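Local atomic coordinates of bromo domain containing protein (PDB entry 5U9N), a protein that probably reads acetylated lysines through bromodomains, of which the second, the part in this structure, is bound to the inhibitor bromosporine. Residues E23-L28 with C120-D125; L102-F107 with Q129-F134; E49-A54 with C110-P115. All coordinates share one frame; numbering follows the deposited sequence.

Contact 1 (E23-L28 with C120-D125). With BMF (Bromosporine), chain C.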
# COMPACT_ATOMS: atom_id res chain seq x y z
N GLU A 23 -8.54 4.05 -6.92
CA GLU A 23 -7.72 5.07 -7.58
C GLU A 23 -7.20 4.58 -8.92
O GLU A 23 -7.25 3.38 -9.21
CB GLU A 23 -6.54 5.49 -6.69
CG GLU A 23 -6.95 6.31 -5.48
CD GLU A 23 -7.55 7.67 -5.81
OE1 GLU A 23 -6.83 8.53 -6.36
OE2 GLU A 23 -8.74 7.89 -5.46
N GLN A 24 -6.71 5.51 -9.75
CA GLN A 24 -6.22 5.20 -11.09
C GLN A 24 -4.98 4.29 -11.04
O GLN A 24 -4.03 4.57 -10.32
CB GLN A 24 -5.88 6.49 -11.85
CG GLN A 24 -7.12 7.30 -12.22
CD GLN A 24 -6.78 8.68 -12.76
OE1 GLN A 24 -5.72 9.25 -12.49
NE2 GLN A 24 -7.72 9.28 -13.48
N ASN A 25 -5.01 3.20 -11.86
CA ASN A 25 -3.96 2.20 -11.95
C ASN A 25 -3.71 1.55 -10.57
O ASN A 25 -2.57 1.15 -10.26
CB ASN A 25 -2.66 2.81 -12.55
CG ASN A 25 -2.87 3.43 -13.91
OD1 ASN A 25 -3.51 2.86 -14.77
ND2 ASN A 25 -2.30 4.60 -14.16
N SER A 26 -4.80 1.34 -9.79
CA SER A 26 -4.72 0.68 -8.48
C SER A 26 -4.29 -0.80 -8.63
O SER A 26 -3.74 -1.37 -7.69
CB SER A 26 -6.06 0.75 -7.77
OG SER A 26 -7.07 0.15 -8.56
N PHE A 27 -4.57 -1.42 -9.79
CA PHE A 27 -4.18 -2.81 -10.06
C PHE A 27 -2.65 -3.01 -9.86
O PHE A 27 -2.23 -4.11 -9.53
CB PHE A 27 -4.59 -3.23 -11.51
CG PHE A 27 -3.80 -2.56 -12.62
CD1 PHE A 27 -2.63 -3.12 -13.09
CD2 PHE A 27 -4.25 -1.39 -13.19
CE1 PHE A 27 -1.90 -2.49 -14.10
CE2 PHE A 27 -3.50 -0.74 -14.17
CZ PHE A 27 -2.32 -1.29 -14.62
N LEU A 28 -1.84 -1.94 -10.06
CA LEU A 28 -0.38 -2.03 -9.90
C LEU A 28 0.02 -2.52 -8.52
O LEU A 28 0.95 -3.31 -8.40
CB LEU A 28 0.28 -0.65 -10.15
CG LEU A 28 0.22 -0.10 -11.60
CD1 LEU A 28 0.75 1.34 -11.65
CD2 LEU A 28 1.00 -0.96 -12.55
N CYS A 120 7.24 5.30 -19.72
CA CYS A 120 6.55 4.55 -18.68
C CYS A 120 6.66 5.29 -17.30
O CYS A 120 6.61 4.65 -16.25
CB CYS A 120 7.05 3.10 -18.61
SG CYS A 120 6.15 1.94 -19.72
N LYS A 121 6.64 6.65 -17.31
CA LYS A 121 6.63 7.45 -16.07
C LYS A 121 5.25 7.42 -15.38
O LYS A 121 5.12 7.88 -14.25
CB LYS A 121 7.05 8.91 -16.35
CG LYS A 121 6.00 9.75 -17.11
CD LYS A 121 6.51 11.16 -17.37
CE LYS A 121 5.38 12.09 -17.76
NZ LYS A 121 5.89 13.32 -18.41
N TRP A 122 4.20 6.93 -16.07
CA TRP A 122 2.85 6.83 -15.51
C TRP A 122 2.79 5.85 -14.30
O TRP A 122 1.91 5.99 -13.46
CB TRP A 122 1.84 6.42 -16.58
CG TRP A 122 2.08 5.06 -17.17
CD1 TRP A 122 2.85 4.77 -18.25
CD2 TRP A 122 1.52 3.82 -16.73
NE1 TRP A 122 2.86 3.42 -18.48
CE2 TRP A 122 2.05 2.81 -17.55
CE3 TRP A 122 0.68 3.45 -15.67
CZ2 TRP A 122 1.71 1.46 -17.40
CZ3 TRP A 122 0.35 2.12 -15.51
CH2 TRP A 122 0.84 1.14 -16.38
N ILE A 123 3.74 4.89 -14.20
CA ILE A 123 3.79 3.95 -13.06
C ILE A 123 4.17 4.72 -11.82
O ILE A 123 3.44 4.69 -10.85
CB ILE A 123 4.77 2.77 -13.34
CG1 ILE A 123 4.25 1.91 -14.49
CG2 ILE A 123 4.97 1.93 -12.08
CD1 ILE A 123 5.16 0.88 -14.92
N TYR A 124 5.28 5.47 -11.87
CA TYR A 124 5.74 6.33 -10.77
C TYR A 124 4.66 7.34 -10.38
O TYR A 124 4.43 7.57 -9.20
CB TYR A 124 7.03 7.07 -11.21
CG TYR A 124 7.60 8.07 -10.21
CD1 TYR A 124 7.02 9.33 -10.06
CD2 TYR A 124 8.81 7.83 -9.58
CE1 TYR A 124 7.55 10.26 -9.16
CE2 TYR A 124 9.36 8.76 -8.70
CZ TYR A 124 8.75 9.99 -8.53
OH TYR A 124 9.32 10.96 -7.74
N ASP A 125 4.06 8.02 -11.38
CA ASP A 125 3.03 9.04 -11.15
C ASP A 125 1.79 8.46 -10.50
O ASP A 125 1.11 9.17 -9.76
CB ASP A 125 2.62 9.73 -12.47
CG ASP A 125 3.72 10.54 -13.15
OD1 ASP A 125 4.74 10.84 -12.49
OD2 ASP A 125 3.53 10.92 -14.34
C10 BMF C . 2.76 -4.13 -12.67
N12 BMF C . 3.84 -3.02 -10.89
C15 BMF C . 6.05 -2.18 -12.53
C17 BMF C . 7.57 -2.12 -14.52
C20 BMF C . 8.81 -0.83 -17.19
C22 BMF C . 4.99 -2.91 -13.00
C26 BMF C . 4.12 -2.08 -8.05
C28 BMF C . 1.52 -5.12 -14.47
C01 BMF C . -0.62 -6.41 -14.12
C02 BMF C . 0.56 -5.62 -13.60
C03 BMF C . 0.72 -5.35 -12.23
N04 BMF C . -0.23 -5.80 -11.28
S05 BMF C . -0.05 -7.08 -10.29
C06 BMF C . 1.53 -6.92 -9.54
O07 BMF C . -1.05 -6.96 -9.26
O08 BMF C . -0.05 -8.25 -11.11
C09 BMF C . 1.81 -4.61 -11.78
C11 BMF C . 3.90 -3.33 -12.17
N13 BMF C . 4.91 -2.29 -10.43
C14 BMF C . 6.01 -1.86 -11.14
N16 BMF C . 7.19 -1.73 -13.25
O18 BMF C . 8.72 -1.47 -14.86
C19 BMF C . 9.31 -1.81 -16.16
O21 BMF C . 6.97 -2.89 -15.24
N23 BMF C . 6.84 -1.25 -10.30
N24 BMF C . 6.26 -1.28 -9.04
C25 BMF C . 5.11 -1.88 -9.13
C27 BMF C . 2.60 -4.39 -14.03
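Leu28 packs against both the Trp122 ring and Ile123 where the loop after helix 9-20 meets the start of helix 122-139. This is the buried, close-packed side of the contact. Leu28 CD1 lies 4.0 Å from Trp122 CZ3, and the same methyl is 4.3 Å from Ile123 CG2. The other leucine methyl turns to the ligand: CD2 is 3.6 Å from bromosporine C10. Leu28 and Ile123 are both buried, and Ile123 CD1 comes within 3.7 Å of bromosporine N16. The Trp122 ring also rests on its neighbour, with Ile123 CG1 over its centre.

The side with Asn25, Phe27 and Trp122 is more exposed. Asn25 crosses the tryptophan at about a right angle, its amide plane 60° from the ring plane. Its ND2 comes close, 3.5 Å from Trp122 CE3, without a hydrogen bond between the two side chains. That amide nitrogen bonds instead to Ser126 OG, on the next turn of the helix. Phe27 only grazes the indole: its CZ is 4.4 Å from Trp122 CH2, at the edge of the tryptophan ring. Trp122 holds CG between its backbone N and carbonyl carbon (chi1 63°), which lays the indole back toward the loop.

A type II turn from Glu23 to Ser26 leads into the 3-10 segment that carries Phe27 and Leu28. The sulfonamide N04 of bromosporine donates to Phe27 O at 3.1 Å, with a bent N-H...O angle of 136°. No hydrogen bond crosses between the segments, so packing joins loop and helix; the Asn25 amide bonds to Ser126 and the Phe27 carbonyl to the ligand.

Contact 2 (L102-F107 with Q129-F134)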
# COMPACT_ATOMS: atom_id res chain seq x y z
N LEU A 102 3.37 0.30 6.10
CA LEU A 102 3.23 -0.71 5.07
C LEU A 102 2.58 -0.13 3.82
O LEU A 102 3.04 -0.41 2.71
CB LEU A 102 2.42 -1.91 5.60
CG LEU A 102 3.17 -2.86 6.60
CD1 LEU A 102 2.22 -4.00 7.08
CD2 LEU A 102 4.43 -3.47 5.98
N VAL A 103 1.55 0.68 3.97
CA VAL A 103 0.89 1.30 2.81
C VAL A 103 1.88 2.24 2.10
O VAL A 103 1.99 2.18 0.88
CB VAL A 103 -0.40 2.03 3.20
CG1 VAL A 103 -0.90 2.90 2.05
CG2 VAL A 103 -1.48 1.03 3.62
N LYS A 104 2.61 3.08 2.85
CA LYS A 104 3.55 4.02 2.25
C LYS A 104 4.75 3.30 1.64
O LYS A 104 5.31 3.79 0.66
CB LYS A 104 4.01 5.03 3.26
CG LYS A 104 2.92 6.01 3.62
CD LYS A 104 3.44 7.07 4.54
CE LYS A 104 2.57 8.29 4.57
NZ LYS A 104 3.06 9.29 5.59
N LEU A 105 5.11 2.13 2.18
CA LEU A 105 6.18 1.28 1.63
C LEU A 105 5.87 0.85 0.17
O LEU A 105 6.78 0.76 -0.65
CB LEU A 105 6.35 0.02 2.53
CG LEU A 105 7.36 -1.02 2.09
CD1 LEU A 105 8.77 -0.48 2.15
CD2 LEU A 105 7.24 -2.24 2.95
N ILE A 106 4.59 0.58 -0.12
CA ILE A 106 4.10 0.21 -1.46
C ILE A 106 4.43 1.32 -2.45
O ILE A 106 4.88 1.06 -3.55
CB ILE A 106 2.56 -0.06 -1.41
CG1 ILE A 106 2.25 -1.33 -0.62
CG2 ILE A 106 1.94 -0.17 -2.83
CD1 ILE A 106 0.76 -1.55 -0.34
N PHE A 107 4.12 2.56 -2.10
CA PHE A 107 4.32 3.70 -2.99
C PHE A 107 5.79 4.14 -3.09
O PHE A 107 6.19 4.55 -4.18
CB PHE A 107 3.44 4.88 -2.54
CG PHE A 107 1.97 4.52 -2.43
CD1 PHE A 107 1.35 3.73 -3.40
CD2 PHE A 107 1.22 4.91 -1.33
CE1 PHE A 107 0.02 3.35 -3.27
CE2 PHE A 107 -0.11 4.50 -1.19
CZ PHE A 107 -0.69 3.69 -2.14
N GLN A 129 0.23 9.60 -6.75
CA GLN A 129 -1.14 10.08 -6.55
C GLN A 129 -1.89 9.25 -5.53
O GLN A 129 -2.75 9.78 -4.85
CB GLN A 129 -1.93 10.10 -7.88
CG GLN A 129 -1.46 11.19 -8.84
CD GLN A 129 -1.89 10.90 -10.27
OE1 GLN A 129 -2.92 10.24 -10.51
NE2 GLN A 129 -1.12 11.39 -11.24
N SER A 130 -1.60 7.96 -5.44
CA SER A 130 -2.23 7.12 -4.41
C SER A 130 -1.65 7.46 -3.04
O SER A 130 -2.37 7.41 -2.06
CB SER A 130 -2.06 5.64 -4.73
OG SER A 130 -3.00 5.25 -5.71
N LEU A 131 -0.36 7.82 -2.97
CA LEU A 131 0.27 8.29 -1.74
C LEU A 131 -0.38 9.61 -1.30
O LEU A 131 -0.61 9.83 -0.12
CB LEU A 131 1.77 8.49 -1.94
CG LEU A 131 2.51 9.19 -0.77
CD1 LEU A 131 2.49 8.33 0.47
CD2 LEU A 131 3.92 9.50 -1.15
N ASN A 132 -0.64 10.50 -2.26
CA ASN A 132 -1.29 11.77 -1.98
C ASN A 132 -2.73 11.54 -1.51
O ASN A 132 -3.16 12.15 -0.54
CB ASN A 132 -1.25 12.67 -3.21
CG ASN A 132 0.13 13.20 -3.54
OD1 ASN A 132 1.15 12.77 -2.98
ND2 ASN A 132 0.19 14.11 -4.51
N LYS A 133 -3.46 10.63 -2.18
CA LYS A 133 -4.81 10.26 -1.76
C LYS A 133 -4.77 9.61 -0.37
O LYS A 133 -5.63 9.88 0.44
CB LYS A 133 -5.44 9.29 -2.78
CG LYS A 133 -6.90 8.85 -2.44
CD LYS A 133 -7.90 10.00 -2.56
CE LYS A 133 -9.32 9.52 -2.33
NZ LYS A 133 -10.33 10.60 -2.52
N PHE A 134 -3.78 8.73 -0.11
CA PHE A 134 -3.67 8.09 1.20
C PHE A 134 -3.47 9.12 2.31
O PHE A 134 -4.11 9.03 3.36
CB PHE A 134 -2.52 7.07 1.24
CG PHE A 134 -2.40 6.37 2.59
CD1 PHE A 134 -3.48 5.71 3.14
CD2 PHE A 134 -1.26 6.53 3.37
CE1 PHE A 134 -3.42 5.17 4.42
CE2 PHE A 134 -1.18 5.95 4.64
CZ PHE A 134 -2.26 5.27 5.16
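Phe107 and Phe134 are the two rings of this contact. Over one face of Phe107 lies the backbone of the partner helix, Ser130 C and Leu131 N, both toward the rim. Val103 O, from its own helix, lies over the opposite face. On the partner's side, above the ring plane, Ser130 CB is 3.4 Å from Phe107 CE1 and Leu131 CB is 3.7 Å from Phe107 CD2. The Phe134 ring receives Val103 CG1 over the centre of one face, a CH-pi contact with the methyl 3.8 Å from the centroid and 7° off the normal. The valine methyl is placed there with CG1 anti to the backbone N (chi1 168°). Lys104 brings its aliphatic part across Leu131, CG to CD1 at 3.9 Å, while its NZ forms a salt bridge with Glu100.

The helix segments run nearly antiparallel, at 157°, with axes 9.7 Å apart. They belong to helices 96-113 and 122-139 of the bromodomain bundle. Phe29 meets Phe107 edge-to-face. Helix 57-65 packs against Val103 through Ile60 and against Phe107 through Tyr57. Helix 9-20 reaches Val103 through Leu20, and Phe134 through Ile16 and Leu20.

Contact 3 (E49-A54 with C110-P115). With BMF (Bromosporine), chain C.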
# COMPACT_ATOMS: atom_id res chain seq x y z
N GLU A 49 16.88 -7.02 -6.18
CA GLU A 49 18.13 -6.31 -5.92
C GLU A 49 17.85 -4.86 -5.47
O GLU A 49 18.48 -4.37 -4.54
CB GLU A 49 19.01 -6.32 -7.21
CG GLU A 49 20.49 -6.10 -6.96
N VAL A 50 16.89 -4.20 -6.11
CA VAL A 50 16.56 -2.80 -5.85
C VAL A 50 15.68 -2.66 -4.60
O VAL A 50 15.92 -1.78 -3.78
CB VAL A 50 15.88 -2.16 -7.09
CG1 VAL A 50 15.42 -0.72 -6.81
CG2 VAL A 50 16.82 -2.19 -8.30
N ILE A 51 14.66 -3.52 -4.44
CA ILE A 51 13.72 -3.42 -3.32
C ILE A 51 13.92 -4.57 -2.29
O ILE A 51 13.55 -5.70 -2.56
CB ILE A 51 12.28 -3.42 -3.86
CG1 ILE A 51 12.05 -2.22 -4.83
CG2 ILE A 51 11.29 -3.37 -2.71
CD1 ILE A 51 12.40 -0.74 -4.23
N PRO A 52 14.35 -4.24 -1.05
CA PRO A 52 14.55 -5.29 -0.04
C PRO A 52 13.25 -5.77 0.64
O PRO A 52 13.21 -6.91 1.11
CB PRO A 52 15.48 -4.62 0.98
CG PRO A 52 15.15 -3.18 0.89
CD PRO A 52 14.85 -2.93 -0.56
N GLU A 53 12.22 -4.89 0.75
CA GLU A 53 10.95 -5.26 1.39
C GLU A 53 9.76 -4.95 0.47
O GLU A 53 9.23 -3.85 0.49
CB GLU A 53 10.80 -4.52 2.74
CG GLU A 53 9.68 -5.07 3.62
CD GLU A 53 9.31 -4.24 4.85
OE1 GLU A 53 9.97 -3.20 5.10
OE2 GLU A 53 8.36 -4.63 5.56
N ALA A 54 9.30 -5.94 -0.28
CA ALA A 54 8.13 -5.75 -1.14
C ALA A 54 6.83 -5.76 -0.32
O ALA A 54 6.81 -6.31 0.78
CB ALA A 54 8.06 -6.84 -2.19
N CYS A 110 7.68 1.60 -5.38
CA CYS A 110 7.31 1.87 -6.75
C CYS A 110 8.03 3.13 -7.26
O CYS A 110 8.46 3.15 -8.40
CB CYS A 110 5.80 2.02 -6.88
SG CYS A 110 5.23 2.37 -8.55
N MET A 111 8.17 4.13 -6.43
CA MET A 111 8.83 5.37 -6.82
C MET A 111 10.36 5.23 -6.81
O MET A 111 11.02 6.00 -7.50
CB MET A 111 8.37 6.53 -5.93
CG MET A 111 6.90 6.93 -6.20
SD MET A 111 6.40 8.44 -5.40
CE MET A 111 5.97 7.83 -3.79
N ILE A 112 10.93 4.24 -6.10
CA ILE A 112 12.39 3.97 -6.17
C ILE A 112 12.71 3.12 -7.42
O ILE A 112 13.75 3.33 -8.05
CB ILE A 112 12.90 3.26 -4.88
CG1 ILE A 112 12.87 4.24 -3.72
CG2 ILE A 112 14.34 2.67 -5.05
CD1 ILE A 112 12.85 3.64 -2.44
N PHE A 113 11.85 2.14 -7.75
CA PHE A 113 12.11 1.21 -8.83
C PHE A 113 11.81 1.80 -10.22
O PHE A 113 12.47 1.41 -11.19
CB PHE A 113 11.27 -0.08 -8.63
CG PHE A 113 11.63 -1.22 -9.57
CD1 PHE A 113 12.84 -1.88 -9.45
CD2 PHE A 113 10.76 -1.61 -10.58
CE1 PHE A 113 13.19 -2.91 -10.34
CE2 PHE A 113 11.11 -2.63 -11.47
CZ PHE A 113 12.32 -3.28 -11.34
N ASN A 114 10.80 2.67 -10.35
CA ASN A 114 10.39 3.14 -11.68
C ASN A 114 10.80 4.58 -11.88
O ASN A 114 10.88 5.34 -10.92
CB ASN A 114 8.86 2.98 -11.87
CG ASN A 114 8.38 1.57 -11.60
OD1 ASN A 114 8.45 0.69 -12.44
ND2 ASN A 114 7.95 1.29 -10.39
N PRO A 115 11.12 4.97 -13.15
CA PRO A 115 11.60 6.34 -13.39
C PRO A 115 10.46 7.35 -13.45
O PRO A 115 9.33 6.99 -13.79
CB PRO A 115 12.31 6.21 -14.74
CG PRO A 115 11.53 5.17 -15.47
CD PRO A 115 11.10 4.17 -14.41
C10 BMF C . 2.76 -4.13 -12.67
N12 BMF C . 3.84 -3.02 -10.89
C15 BMF C . 6.05 -2.18 -12.53
C17 BMF C . 7.57 -2.12 -14.52
C20 BMF C . 8.81 -0.83 -17.19
C22 BMF C . 4.99 -2.91 -13.00
C26 BMF C . 4.12 -2.08 -8.05
C28 BMF C . 1.52 -5.12 -14.47
C01 BMF C . -0.62 -6.41 -14.12
C02 BMF C . 0.56 -5.62 -13.60
C03 BMF C . 0.72 -5.35 -12.23
N04 BMF C . -0.23 -5.80 -11.28
S05 BMF C . -0.05 -7.08 -10.29
C06 BMF C . 1.53 -6.92 -9.54
O07 BMF C . -1.05 -6.96 -9.26
O08 BMF C . -0.05 -8.25 -11.11
C09 BMF C . 1.81 -4.61 -11.78
C11 BMF C . 3.90 -3.33 -12.17
N13 BMF C . 4.91 -2.29 -10.43
C14 BMF C . 6.01 -1.86 -11.14
N16 BMF C . 7.19 -1.73 -13.25
O18 BMF C . 8.72 -1.47 -14.86
C19 BMF C . 9.31 -1.81 -16.16
O21 BMF C . 6.97 -2.89 -15.24
N23 BMF C . 6.84 -1.25 -10.30
N24 BMF C . 6.26 -1.28 -9.04
C25 BMF C . 5.11 -1.88 -9.13
C27 BMF C . 2.60 -4.39 -14.03
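This is a small apolar contact at the pocket end of the left-handed four-helix bundle of the bromodomain. It joins the end of helix 41-50 to the last turn of helix 96-113. In bromodomain terms helix 96-113 is the B helix; helix 41-50 and the chain after it belong to the ZA loop, from helix 9-20 to helix 57-65. Only side chains meet across it, and no hydrogen bond links the segments.

Val50 and Ile51 supply one side, Ile112 and Phe113 the other. Val50 comes to the edge of the Phe113 ring, in its plane, with CB 3.9 Å from Phe113 CD1, the two crossing at about a right angle. Val50 CG1 also meets Ile112 CG2 at 4.0 Å, as these side chains slide past each other in opposite directions. Ile51 is the first residue to leave the helix. Its CB points aside, but its end bends back, so that CD1 lies 4.0 Å from Ile112 CG2. Tyr47 meets the Phe113 ring edge-to-face.

Phe113 touches both the other segment and the ligand. With CG anti to the backbone N (chi1 -170°), the ring reaches from Val50 to the ligand, where its CD2 is 3.9 Å from bromosporine N23. Cys110 also borders the ligand through its sulfur. Asn114 is the first past the helix end and probably corresponds to the asparagine that recognises acetyl-lysine in bromodomains. Its ND2 donates to Cys110 O at 2.8 Å, in the carbonyl plane and on a lone pair. Cys110 O also accepts the backbone N of Asn114. The ND2 bond helps fix the rotation of the amide and present OD1 to the ligand: bromosporine N16 donates to Asn114 OD1 at 2.8 Å, with an N-H...O angle of 154°.

Contacts 1 and 3 both border the bromosporine pocket, with centres about 14 Å apart. Contact 1 supplies Phe27, Leu28 and Ile123; contact 3 supplies Cys110, Phe113 and Asn114. They meet where Ile123 CG2 lies 3.5 Å from Asn114 CG. Contact 2 lies deeper, about 6 Å from the centre of the chain, and the Phe107 side chain is about 8 Å from the ligand. It shares helix 122-139 with contact 1 and helix 96-113 with contact 3, so it packs together the two helices that carry pocket residues. Leu131 CD2 approaches Met111 CE at 3.7 Å, and Glu23 CB approaches Ser130 OG at 3.7 Å.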